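PDB 3D1N: POU domain, class 6, transcription factor 1, which binds DNA sequence-specifically as a POU-family transcription factor, probably preferring a variant of the octamer motif, here through its POU-specific domain and homeodomain. Local coordinates for residues K93-T98 / R134-V139; P102-A107 / L130-E135. The protein carries 2 engineered substitutions. All blocks are in the same frame, centred on the assembly; numbering follows the deposited sequence.

Contact 1: K93-T98 / R134-V139; sequences KRKRRT and REVVRV. With nucleotides of chain C.
Thr98 and Val136 meet tip to tip, CG2 of Thr98 lying 3.8 Å from CG2 of Val136, and the DA7 phosphate sits beside both (DA6, DA7 and DA8 are all of chain C). Thr98 OG1, between its backbone N and carbonyl carbon (chi1 61°), donates a hydrogen bond to DA6 O3' at 3.1 Å; Thr98 N adds weak bonds to the same oxygen and to DA7 OP1. Lys95 can be followed outward: CB packs near DA7 O3', CE comes within 3.9 Å of DA7 OP1, and NZ, after bends at chi3 and chi4, bonds that oxygen at 2.7 Å. Lys95 NZ also lies 4.3 Å from Val136 CG2 and bonds Arg96 O weakly. Lys95 N donates almost straight (171°) to DA8 OP1. Arg97 lays one guanidinium face over DA6 O4', while its NH2 bonds a thymine O2. Shortening Arg97 to an alanine removes the guanidinium, and the thymine O2 would probably lose this donor and the DA6 sugar its packing partner. With no hydrogen bond between the segments, the chemistry implies that DNA does most of the joining: N-terminal arm and recognition helix meet at the DA7 phosphate, Arg94 and Arg97 running into the minor groove, the helix on the major-groove side.

Contact 2: P102-A107 / L130-E135; sequences PQAIEA and LNYDRE
Ala104 meets two side chains at once, and its CB marks the tight part of the contact. Tyr132 CE1 lies 3.5 Å from Ala104 CB, with the methyl in the plane of the ring, so the phenol presents an edge to the alanine and not a face. CG of Tyr132 lies anti to its carbonyl carbon (chi1 -77°), which directs the ring toward helix 102-114. Leu130 arrives beside it: its CD2 is 3.9 Å from Ala104 CB. One turn along the helix the packing relaxes, since Leu130 CD1 stands 4.1 Å from Ala107 CB, and Ala107 is less buried than Ala104. Only 138 Å² is buried in all, every touching pair is apolar, and no hydrogen bond crosses.

Toward solvent lie Asn131 and Asp133, both exposed. Asn131, with positive phi (64°), closes the preceding helix in a Schellman motif; Asp133 is the N-cap of the next, its OD1 accepting from Glu135 N at 3.0 Å from above the carboxylate plane. The hydroxyl of Tyr132 is hydrogen-bonded to Thr101 N, and its side chain also touches Phe100. The contact thus sets the first turns of helix 102-114 against the turn between helices 120-129 and 134-145, the turn of the homeodomain's helix-turn-helix.

Overall arrangement
Contacts 1 and 2 share Arg134 and Glu135 at the start of helix 134-145, and their centres are 12 Å apart. They also touch directly, Val137 CG2 packing 3.9 Å from Tyr132 O. The division of labour is geometric: contact 1 is a surface contact with nucleotides of chain C alongside it, whereas contact 2 is partly buried and its nearest atom is about 5 Å from the nucleic acid. Residues 98 and 102 stand four positions apart, so the DNA-bound arm runs almost at once into the helix packed on the turn. Both contacts belong to the homeodomain; contact 2 sets its first helix against the helix-turn-helix turn, contact 1 joins its DNA-facing elements.

Contact 1: K93-T98 / R134-V139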
ATOM      1  N   LYS K  93      -8.610 -11.517 -13.541  1.00121.64           N
ATOM      2  CA  LYS K  93      -8.869 -10.122 -13.199  1.00108.15           C
ATOM      3  C   LYS K  93      -9.204  -9.958 -11.719  1.00105.34           C
ATOM      4  O   LYS K  93      -9.915 -10.784 -11.141  1.00109.67           O
ATOM      5  CB  LYS K  93      -9.993  -9.559 -14.068  1.00 93.40           C
ATOM      6  N   ARG K  94      -8.686  -8.889 -11.117  1.00 84.25           N
ATOM      7  CA  ARG K  94      -8.890  -8.591  -9.698  1.00 89.80           C
ATOM      8  C   ARG K  94     -10.350  -8.731  -9.241  1.00 89.83           C
ATOM      9  O   ARG K  94     -11.275  -8.448 -10.002  1.00101.18           O
ATOM     10  CB  ARG K  94      -8.383  -7.176  -9.391  1.00 79.53           C
ATOM     11  CG  ARG K  94      -8.584  -6.723  -7.949  1.00 72.11           C
ATOM     12  CD  ARG K  94      -8.378  -5.219  -7.798  1.00 54.38           C
ATOM     13  NE  ARG K  94      -8.557  -4.791  -6.414  1.00 62.13           N
ATOM     14  CZ  ARG K  94      -7.558  -4.631  -5.546  1.00 75.22           C
ATOM     15  NH1 ARG K  94      -6.302  -4.849  -5.927  1.00 59.11           N
ATOM     16  NH2 ARG K  94      -7.814  -4.247  -4.296  1.00 62.76           N
ATOM     17  N   LYS K  95     -10.551  -9.172  -8.001  1.00 78.10           N
ATOM     18  CA  LYS K  95     -11.886  -9.204  -7.407  1.00 80.75           C
ATOM     19  C   LYS K  95     -12.464  -7.797  -7.253  1.00 80.28           C
ATOM     20  O   LYS K  95     -11.800  -6.889  -6.752  1.00 75.36           O
ATOM     21  CB  LYS K  95     -11.876  -9.908  -6.044  1.00 83.20           C
ATOM     22  CG  LYS K  95     -12.479 -11.321  -6.036  1.00 86.72           C
ATOM     23  CD  LYS K  95     -12.984 -11.722  -4.634  1.00 91.13           C
ATOM     24  CE  LYS K  95     -14.320 -11.042  -4.243  1.00 92.71           C
ATOM     25  NZ  LYS K  95     -14.252  -9.560  -3.977  1.00 60.45           N
ATOM     26  N   ARG K  96     -13.709  -7.623  -7.682  1.00 86.75           N
ATOM     27  CA  ARG K  96     -14.383  -6.341  -7.549  1.00 83.49           C
ATOM     28  C   ARG K  96     -14.625  -5.974  -6.085  1.00 80.91           C
ATOM     29  O   ARG K  96     -15.077  -6.804  -5.285  1.00 74.45           O
ATOM     30  CB  ARG K  96     -15.696  -6.334  -8.335  1.00 78.75           C
ATOM     31  CG  ARG K  96     -15.522  -6.047  -9.820  1.00 93.37           C
ATOM     32  CD  ARG K  96     -16.476  -4.945 -10.267  1.00104.49           C
ATOM     33  NE  ARG K  96     -16.461  -3.823  -9.325  1.00119.42           N
ATOM     34  CZ  ARG K  96     -17.452  -3.530  -8.486  1.00106.65           C
ATOM     35  NH1 ARG K  96     -18.559  -4.267  -8.479  1.00 93.02           N
ATOM     36  NH2 ARG K  96     -17.342  -2.492  -7.659  1.00 85.43           N
ATOM     37  N   ARG K  97     -14.318  -4.723  -5.747  1.00 65.38           N
ATOM     38  CA  ARG K  97     -14.436  -4.232  -4.380  1.00 55.10           C
ATOM     39  C   ARG K  97     -15.889  -4.221  -3.915  1.00 61.98           C
ATOM     40  O   ARG K  97     -16.667  -3.362  -4.334  1.00 84.39           O
ATOM     41  CB  ARG K  97     -13.851  -2.823  -4.286  1.00 55.96           C
ATOM     42  CG  ARG K  97     -13.944  -2.189  -2.909  1.00 51.52           C
ATOM     43  CD  ARG K  97     -13.321  -0.812  -2.929  1.00 41.79           C
ATOM     44  NE  ARG K  97     -12.717  -0.447  -1.648  1.00 46.20           N
ATOM     45  CZ  ARG K  97     -13.391   0.081  -0.631  1.00 59.99           C
ATOM     46  NH1 ARG K  97     -14.703   0.300  -0.742  1.00 57.21           N
ATOM     47  NH2 ARG K  97     -12.758   0.383   0.497  1.00 45.76           N
ATOM     48  N   THR K  98     -16.257  -5.169  -3.056  1.00 48.28           N
ATOM     49  CA  THR K  98     -17.628  -5.224  -2.545  1.00 74.16           C
ATOM     50  C   THR K  98     -18.044  -3.952  -1.799  1.00 78.96           C
ATOM     51  O   THR K  98     -17.252  -3.353  -1.061  1.00 68.03           O
ATOM     52  CB  THR K  98     -17.876  -6.444  -1.634  1.00 62.23           C
ATOM     53  OG1 THR K  98     -17.001  -6.383  -0.505  1.00 67.40           O
ATOM     54  CG2 THR K  98     -17.636  -7.738  -2.398  1.00 69.30           C
ATOM     55  N   ARG K 134     -18.633 -16.206   1.860  1.00 95.73           N
ATOM     56  CA  ARG K 134     -17.809 -16.425   3.047  1.00 92.80           C
ATOM     57  C   ARG K 134     -16.469 -15.692   3.084  1.00 97.26           C
ATOM     58  O   ARG K 134     -16.139 -15.053   4.086  1.00 87.02           O
ATOM     59  N   GLU K 135     -15.692 -15.791   2.007  1.00 95.39           N
ATOM     60  CA  GLU K 135     -14.361 -15.190   1.979  1.00 80.39           C
ATOM     61  C   GLU K 135     -14.411 -13.684   2.243  1.00 86.01           C
ATOM     62  O   GLU K 135     -13.705 -13.177   3.119  1.00 74.98           O
ATOM     63  CB  GLU K 135     -13.653 -15.490   0.659  1.00 61.57           C
ATOM     64  CG  GLU K 135     -12.201 -15.038   0.639  1.00 69.85           C
ATOM     65  CD  GLU K 135     -11.448 -15.343   1.941  1.00 99.74           C
ATOM     66  OE1 GLU K 135     -10.458 -14.632   2.227  1.00 87.25           O
ATOM     67  OE2 GLU K 135     -11.833 -16.286   2.675  1.00 88.69           O
ATOM     68  N   VAL K 136     -15.250 -12.990   1.478  1.00 77.85           N
ATOM     69  CA  VAL K 136     -15.570 -11.585   1.707  1.00 75.09           C
ATOM     70  C   VAL K 136     -15.838 -11.292   3.189  1.00 83.88           C
ATOM     71  O   VAL K 136     -15.330 -10.315   3.746  1.00 86.93           O
ATOM     72  CB  VAL K 136     -16.827 -11.173   0.892  1.00 76.89           C
ATOM     73  CG1 VAL K 136     -17.559 -10.034   1.572  1.00 56.72           C
ATOM     74  CG2 VAL K 136     -16.468 -10.815  -0.550  1.00 61.16           C
ATOM     75  N   VAL K 137     -16.638 -12.152   3.819  1.00 95.32           N
ATOM     76  CA  VAL K 137     -17.058 -11.982   5.214  1.00 94.42           C
ATOM     77  C   VAL K 137     -15.950 -12.314   6.211  1.00 94.24           C
ATOM     78  O   VAL K 137     -15.793 -11.639   7.234  1.00 88.80           O
ATOM     79  CB  VAL K 137     -18.269 -12.875   5.541  1.00 96.70           C
ATOM     80  CG1 VAL K 137     -18.886 -12.446   6.855  1.00 88.75           C
ATOM     81  CG2 VAL K 137     -19.294 -12.818   4.417  1.00 88.89           C
ATOM     82  N   ARG K 138     -15.202 -13.375   5.918  1.00 84.97           N
ATOM     83  CA  ARG K 138     -14.000 -13.702   6.666  1.00 91.78           C
ATOM     84  C   ARG K 138     -13.126 -12.457   6.763  1.00 87.36           C
ATOM     85  O   ARG K 138     -12.625 -12.111   7.831  1.00 77.65           O
ATOM     86  CB  ARG K 138     -13.225 -14.801   5.942  1.00 93.56           C
ATOM     87  CG  ARG K 138     -12.040 -15.358   6.718  1.00 84.71           C
ATOM     88  CD  ARG K 138     -10.789 -15.401   5.849  1.00 86.87           C
ATOM     89  NE  ARG K 138      -9.805 -14.401   6.271  1.00102.00           N
ATOM     90  CZ  ARG K 138      -8.812 -13.941   5.509  1.00 93.39           C
ATOM     91  NH1 ARG K 138      -8.675 -14.376   4.261  1.00 95.73           N
ATOM     92  NH2 ARG K 138      -7.960 -13.038   5.991  1.00 54.11           N
ATOM     93  N   VAL K 139     -12.969 -11.778   5.631  1.00 92.26           N
ATOM     94  CA  VAL K 139     -12.059 -10.644   5.526  1.00 85.62           C
ATOM     95  C   VAL K 139     -12.558  -9.362   6.200  1.00 91.71           C
ATOM     96  O   VAL K 139     -11.747  -8.562   6.676  1.00 84.66           O
ATOM     97  CB  VAL K 139     -11.701 -10.354   4.064  1.00 76.09           C
ATOM     98  CG1 VAL K 139     -10.701  -9.203   3.983  1.00 72.49           C
ATOM     99  CG2 VAL K 139     -11.143 -11.608   3.406  1.00 72.38           C
TER
ATOM    100  P    DA C   7     -13.711  -7.285  -0.865  1.00 66.52           P
ATOM    101  OP1  DA C   7     -14.484  -7.776  -2.028  1.00 59.23           O
ATOM    102  OP2  DA C   7     -13.898  -7.908   0.469  1.00 56.66           O
ATOM    103  O5'  DA C   7     -12.170  -7.320  -1.287  1.00 63.71           O
ATOM    104  C5'  DA C   7     -11.861  -6.908  -2.616  1.00 65.29           C
ATOM    105  C4'  DA C   7     -10.376  -7.007  -2.947  1.00 68.40           C
ATOM    106  O4'  DA C   7      -9.575  -6.326  -1.951  1.00 58.37           O
ATOM    107  C3'  DA C   7      -9.807  -8.414  -3.059  1.00 62.35           C
ATOM    108  O3'  DA C   7      -9.307  -8.563  -4.388  1.00 66.97           O
ATOM    109  C2'  DA C   7      -8.713  -8.506  -1.979  1.00 56.87           C
ATOM    110  C1'  DA C   7      -8.400  -7.054  -1.652  1.00 46.73           C
ATOM    111  N9   DA C   7      -8.161  -6.683  -0.264  1.00 38.13           N
ATOM    112  C8   DA C   7      -9.006  -6.867   0.802  1.00 39.18           C
ATOM    113  N7   DA C   7      -8.534  -6.368   1.927  1.00 37.90           N
ATOM    114  C5   DA C   7      -7.306  -5.816   1.569  1.00 28.92           C
ATOM    115  C6   DA C   7      -6.303  -5.137   2.294  1.00 37.06           C
ATOM    116  N6   DA C   7      -6.380  -4.900   3.603  1.00 29.33           N
ATOM    117  N1   DA C   7      -5.208  -4.700   1.632  1.00 36.30           N
ATOM    118  C2   DA C   7      -5.125  -4.949   0.326  1.00 31.42           C
ATOM    119  N3   DA C   7      -5.998  -5.580  -0.464  1.00 40.25           N
ATOM    120  C4   DA C   7      -7.070  -5.996   0.223  1.00 30.40           C
ATOM    121  P    DA C   6     -14.697  -2.828   4.131  1.00 65.10           P
ATOM    122  OP1  DA C   6     -15.987  -2.108   4.241  1.00 55.82           O
ATOM    123  OP2  DA C   6     -14.278  -3.714   5.233  1.00 72.53           O
ATOM    124  O5'  DA C   6     -14.626  -3.641   2.750  1.00 54.92           O
ATOM    125  C5'  DA C   6     -14.809  -2.930   1.535  1.00 59.45           C
ATOM    126  C4'  DA C   6     -14.116  -3.642   0.396  1.00 57.66           C
ATOM    127  O4'  DA C   6     -12.741  -3.189   0.269  1.00 53.56           O
ATOM    128  C3'  DA C   6     -14.026  -5.135   0.591  1.00 47.12           C
ATOM    129  O3'  DA C   6     -13.969  -5.719  -0.695  1.00 56.23           O
ATOM    130  C2'  DA C   6     -12.706  -5.231   1.367  1.00 57.04           C
ATOM    131  C1'  DA C   6     -11.837  -4.209   0.642  1.00 48.08           C
ATOM    132  N9   DA C   6     -10.775  -3.557   1.412  1.00 40.88           N
ATOM    133  C8   DA C   6     -10.792  -3.142   2.714  1.00 48.57           C
ATOM    134  N7   DA C   6      -9.675  -2.560   3.109  1.00 35.23           N
ATOM    135  C5   DA C   6      -8.874  -2.581   1.985  1.00 28.76           C
ATOM    136  C6   DA C   6      -7.565  -2.119   1.739  1.00 44.40           C
ATOM    137  N6   DA C   6      -6.789  -1.523   2.659  1.00 34.47           N
ATOM    138  N1   DA C   6      -7.067  -2.302   0.498  1.00 35.52           N
ATOM    139  C2   DA C   6      -7.822  -2.912  -0.415  1.00 30.37           C
ATOM    140  N3   DA C   6      -9.064  -3.385  -0.296  1.00 43.21           N
ATOM    141  C4   DA C   6      -9.535  -3.190   0.940  1.00 34.90           C
ATOM    142  P    DA C   8      -8.316  -9.764  -4.748  1.00 60.46           P
ATOM    143  OP1  DA C   8      -8.163  -9.838  -6.218  1.00 65.55           O
ATOM    144  OP2  DA C   8      -8.769 -10.926  -3.957  1.00 70.30           O
ATOM    145  O5'  DA C   8      -6.918  -9.250  -4.170  1.00 56.53           O
ATOM    146  C5'  DA C   8      -6.349  -8.141  -4.828  1.00 49.94           C
ATOM    147  C4'  DA C   8      -4.912  -7.964  -4.413  1.00 55.67           C
ATOM    148  O4'  DA C   8      -4.878  -7.632  -3.007  1.00 56.12           O
ATOM    149  C3'  DA C   8      -4.036  -9.199  -4.596  1.00 51.79           C
ATOM    150  O3'  DA C   8      -2.844  -8.786  -5.260  1.00 48.22           O
ATOM    151  C2'  DA C   8      -3.803  -9.695  -3.164  1.00 44.06           C
ATOM    152  C1'  DA C   8      -3.861  -8.385  -2.379  1.00 48.08           C
ATOM    153  N9   DA C   8      -4.296  -8.429  -0.987  1.00 48.44           N
ATOM    154  C8   DA C   8      -5.429  -9.025  -0.497  1.00 50.81           C
ATOM    155  N7   DA C   8      -5.593  -8.871   0.802  1.00 45.12           N
ATOM    156  C5   DA C   8      -4.494  -8.114   1.182  1.00 35.50           C
ATOM    157  C6   DA C   8      -4.090  -7.615   2.436  1.00 36.61           C
ATOM    158  N6   DA C   8      -4.797  -7.838   3.541  1.00 35.63           N
ATOM    159  N1   DA C   8      -2.948  -6.890   2.498  1.00 36.94           N
ATOM    160  C2   DA C   8      -2.265  -6.691   1.355  1.00 45.06           C
ATOM    161  N3   DA C   8      -2.548  -7.106   0.107  1.00 36.55           N
ATOM    162  C4   DA C   8      -3.686  -7.826   0.093  1.00 34.25           C
TER

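Contact 2: P102-A107 / L130-E135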
ATOM      1  N   PRO K 102     -25.939  -0.948   4.077  1.00109.98           N
ATOM      2  CA  PRO K 102     -25.810  -0.510   5.471  1.00109.43           C
ATOM      3  C   PRO K 102     -26.570  -1.436   6.415  1.00106.35           C
ATOM      4  O   PRO K 102     -26.193  -1.583   7.580  1.00 95.49           O
ATOM      5  CB  PRO K 102     -26.428   0.890   5.454  1.00105.54           C
ATOM      6  CG  PRO K 102     -26.316   1.333   4.023  1.00103.53           C
ATOM      7  CD  PRO K 102     -26.528   0.092   3.220  1.00 98.11           C
ATOM      8  N   GLN K 103     -27.630  -2.056   5.906  1.00108.15           N
ATOM      9  CA  GLN K 103     -28.348  -3.074   6.663  1.00122.45           C
ATOM     10  C   GLN K 103     -27.348  -4.136   7.134  1.00117.84           C
ATOM     11  O   GLN K 103     -27.262  -4.458   8.324  1.00 96.62           O
ATOM     12  CB  GLN K 103     -29.452  -3.707   5.802  1.00 93.65           C
ATOM     13  N   ALA K 104     -26.578  -4.650   6.179  1.00123.15           N
ATOM     14  CA  ALA K 104     -25.555  -5.652   6.445  1.00111.38           C
ATOM     15  C   ALA K 104     -24.344  -5.037   7.134  1.00110.75           C
ATOM     16  O   ALA K 104     -23.544  -5.747   7.747  1.00104.45           O
ATOM     17  CB  ALA K 104     -25.134  -6.327   5.146  1.00 99.90           C
ATOM     18  N   ILE K 105     -24.207  -3.718   7.037  1.00108.07           N
ATOM     19  CA  ILE K 105     -23.066  -3.047   7.644  1.00114.59           C
ATOM     20  C   ILE K 105     -23.174  -3.104   9.165  1.00111.18           C
ATOM     21  O   ILE K 105     -22.178  -3.306   9.854  1.00103.87           O
ATOM     22  CB  ILE K 105     -22.918  -1.584   7.171  1.00116.19           C
ATOM     23  CG1 ILE K 105     -21.456  -1.282   6.833  1.00105.75           C
ATOM     24  CG2 ILE K 105     -23.450  -0.608   8.219  1.00108.48           C
ATOM     25  CD1 ILE K 105     -20.875  -2.197   5.780  1.00 89.13           C
ATOM     26  N   GLU K 106     -24.387  -2.942   9.681  1.00116.11           N
ATOM     27  CA  GLU K 106     -24.616  -3.036  11.117  1.00113.82           C
ATOM     28  C   GLU K 106     -24.603  -4.492  11.559  1.00113.51           C
ATOM     29  O   GLU K 106     -24.048  -4.828  12.604  1.00105.40           O
ATOM     30  CB  GLU K 106     -25.942  -2.379  11.493  1.00106.19           C
ATOM     31  CG  GLU K 106     -25.852  -0.875  11.626  1.00117.22           C
ATOM     32  CD  GLU K 106     -27.112  -0.178  11.164  1.00127.52           C
ATOM     33  OE1 GLU K 106     -27.533  -0.423  10.011  1.00118.57           O
ATOM     34  OE2 GLU K 106     -27.676   0.619  11.947  1.00121.59           O
ATOM     35  N   ALA K 107     -25.219  -5.350  10.752  1.00111.92           N
ATOM     36  CA  ALA K 107     -25.229  -6.780  11.018  1.00107.16           C
ATOM     37  C   ALA K 107     -23.850  -7.232  11.467  1.00107.67           C
ATOM     38  O   ALA K 107     -23.710  -7.937  12.469  1.00110.73           O
ATOM     39  CB  ALA K 107     -25.651  -7.541   9.774  1.00110.33           C
ATOM     40  N   LEU K 130     -26.531 -14.071   5.339  1.00118.95           N
ATOM     41  CA  LEU K 130     -26.291 -12.684   4.933  1.00115.25           C
ATOM     42  C   LEU K 130     -26.154 -12.444   3.430  1.00111.17           C
ATOM     43  O   LEU K 130     -25.908 -11.314   3.006  1.00107.23           O
ATOM     44  CB  LEU K 130     -25.078 -12.105   5.659  1.00108.37           C
ATOM     45  CG  LEU K 130     -25.447 -11.011   6.655  1.00 93.86           C
ATOM     46  CD1 LEU K 130     -24.209 -10.381   7.264  1.00 83.31           C
ATOM     47  CD2 LEU K 130     -26.289  -9.968   5.945  1.00 98.48           C
ATOM     48  N   ASN K 131     -26.301 -13.495   2.632  1.00114.44           N
ATOM     49  CA  ASN K 131     -26.305 -13.350   1.178  1.00114.20           C
ATOM     50  C   ASN K 131     -24.972 -12.830   0.627  1.00107.88           C
ATOM     51  O   ASN K 131     -24.885 -12.417  -0.531  1.00 87.78           O
ATOM     52  CB  ASN K 131     -27.461 -12.436   0.748  1.00125.25           C
ATOM     53  CG  ASN K 131     -27.914 -12.689  -0.682  1.00132.48           C
ATOM     54  OD1 ASN K 131     -27.609 -13.728  -1.271  1.00129.53           O
ATOM     55  ND2 ASN K 131     -28.655 -11.736  -1.244  1.00125.73           N
ATOM     56  N   TYR K 132     -23.940 -12.846   1.468  1.00113.35           N
ATOM     57  CA  TYR K 132     -22.586 -12.470   1.057  1.00108.43           C
ATOM     58  C   TYR K 132     -21.656 -13.687   1.128  1.00108.37           C
ATOM     59  O   TYR K 132     -21.808 -14.531   2.011  1.00117.40           O
ATOM     60  CB  TYR K 132     -22.043 -11.354   1.950  1.00 99.85           C
ATOM     61  CG  TYR K 132     -22.581  -9.967   1.651  1.00102.59           C
ATOM     62  CD1 TYR K 132     -23.147  -9.191   2.657  1.00 98.49           C
ATOM     63  CD2 TYR K 132     -22.515  -9.433   0.372  1.00 96.41           C
ATOM     64  CE1 TYR K 132     -23.632  -7.919   2.395  1.00 95.83           C
ATOM     65  CE2 TYR K 132     -23.001  -8.163   0.101  1.00101.40           C
ATOM     66  CZ  TYR K 132     -23.557  -7.408   1.116  1.00102.02           C
ATOM     67  OH  TYR K 132     -24.039  -6.141   0.849  1.00100.06           O
ATOM     68  N   ASP K 133     -20.698 -13.785   0.208  1.00 96.43           N
ATOM     69  CA  ASP K 133     -19.827 -14.965   0.151  1.00101.43           C
ATOM     70  C   ASP K 133     -18.789 -15.018   1.280  1.00 92.25           C
ATOM     71  O   ASP K 133     -18.164 -14.014   1.610  1.00 79.79           O
ATOM     72  CB  ASP K 133     -19.229 -15.149  -1.262  1.00 97.14           C
ATOM     73  CG  ASP K 133     -17.702 -15.159  -1.281  1.00 98.40           C
ATOM     74  OD1 ASP K 133     -17.064 -15.999  -0.602  1.00 91.26           O
ATOM     75  OD2 ASP K 133     -17.135 -14.318  -2.015  1.00 98.37           O
ATOM     76  N   ARG K 134     -18.633 -16.206   1.860  1.00 95.73           N
ATOM     77  CA  ARG K 134     -17.809 -16.425   3.047  1.00 92.80           C
ATOM     78  C   ARG K 134     -16.469 -15.692   3.084  1.00 97.26           C
ATOM     79  O   ARG K 134     -16.139 -15.053   4.086  1.00 87.02           O
ATOM     80  N   GLU K 135     -15.692 -15.791   2.007  1.00 95.39           N
ATOM     81  CA  GLU K 135     -14.361 -15.190   1.979  1.00 80.39           C
ATOM     82  C   GLU K 135     -14.411 -13.684   2.243  1.00 86.01           C
ATOM     83  O   GLU K 135     -13.705 -13.177   3.119  1.00 74.98           O
ATOM     84  CB  GLU K 135     -13.653 -15.490   0.659  1.00 61.57           C
ATOM     85  CG  GLU K 135     -12.201 -15.038   0.639  1.00 69.85           C
ATOM     86  CD  GLU K 135     -11.448 -15.343   1.941  1.00 99.74           C
ATOM     87  OE1 GLU K 135     -10.458 -14.632   2.227  1.00 87.25           O
ATOM     88  OE2 GLU K 135     -11.833 -16.286   2.675  1.00 88.69           O
TER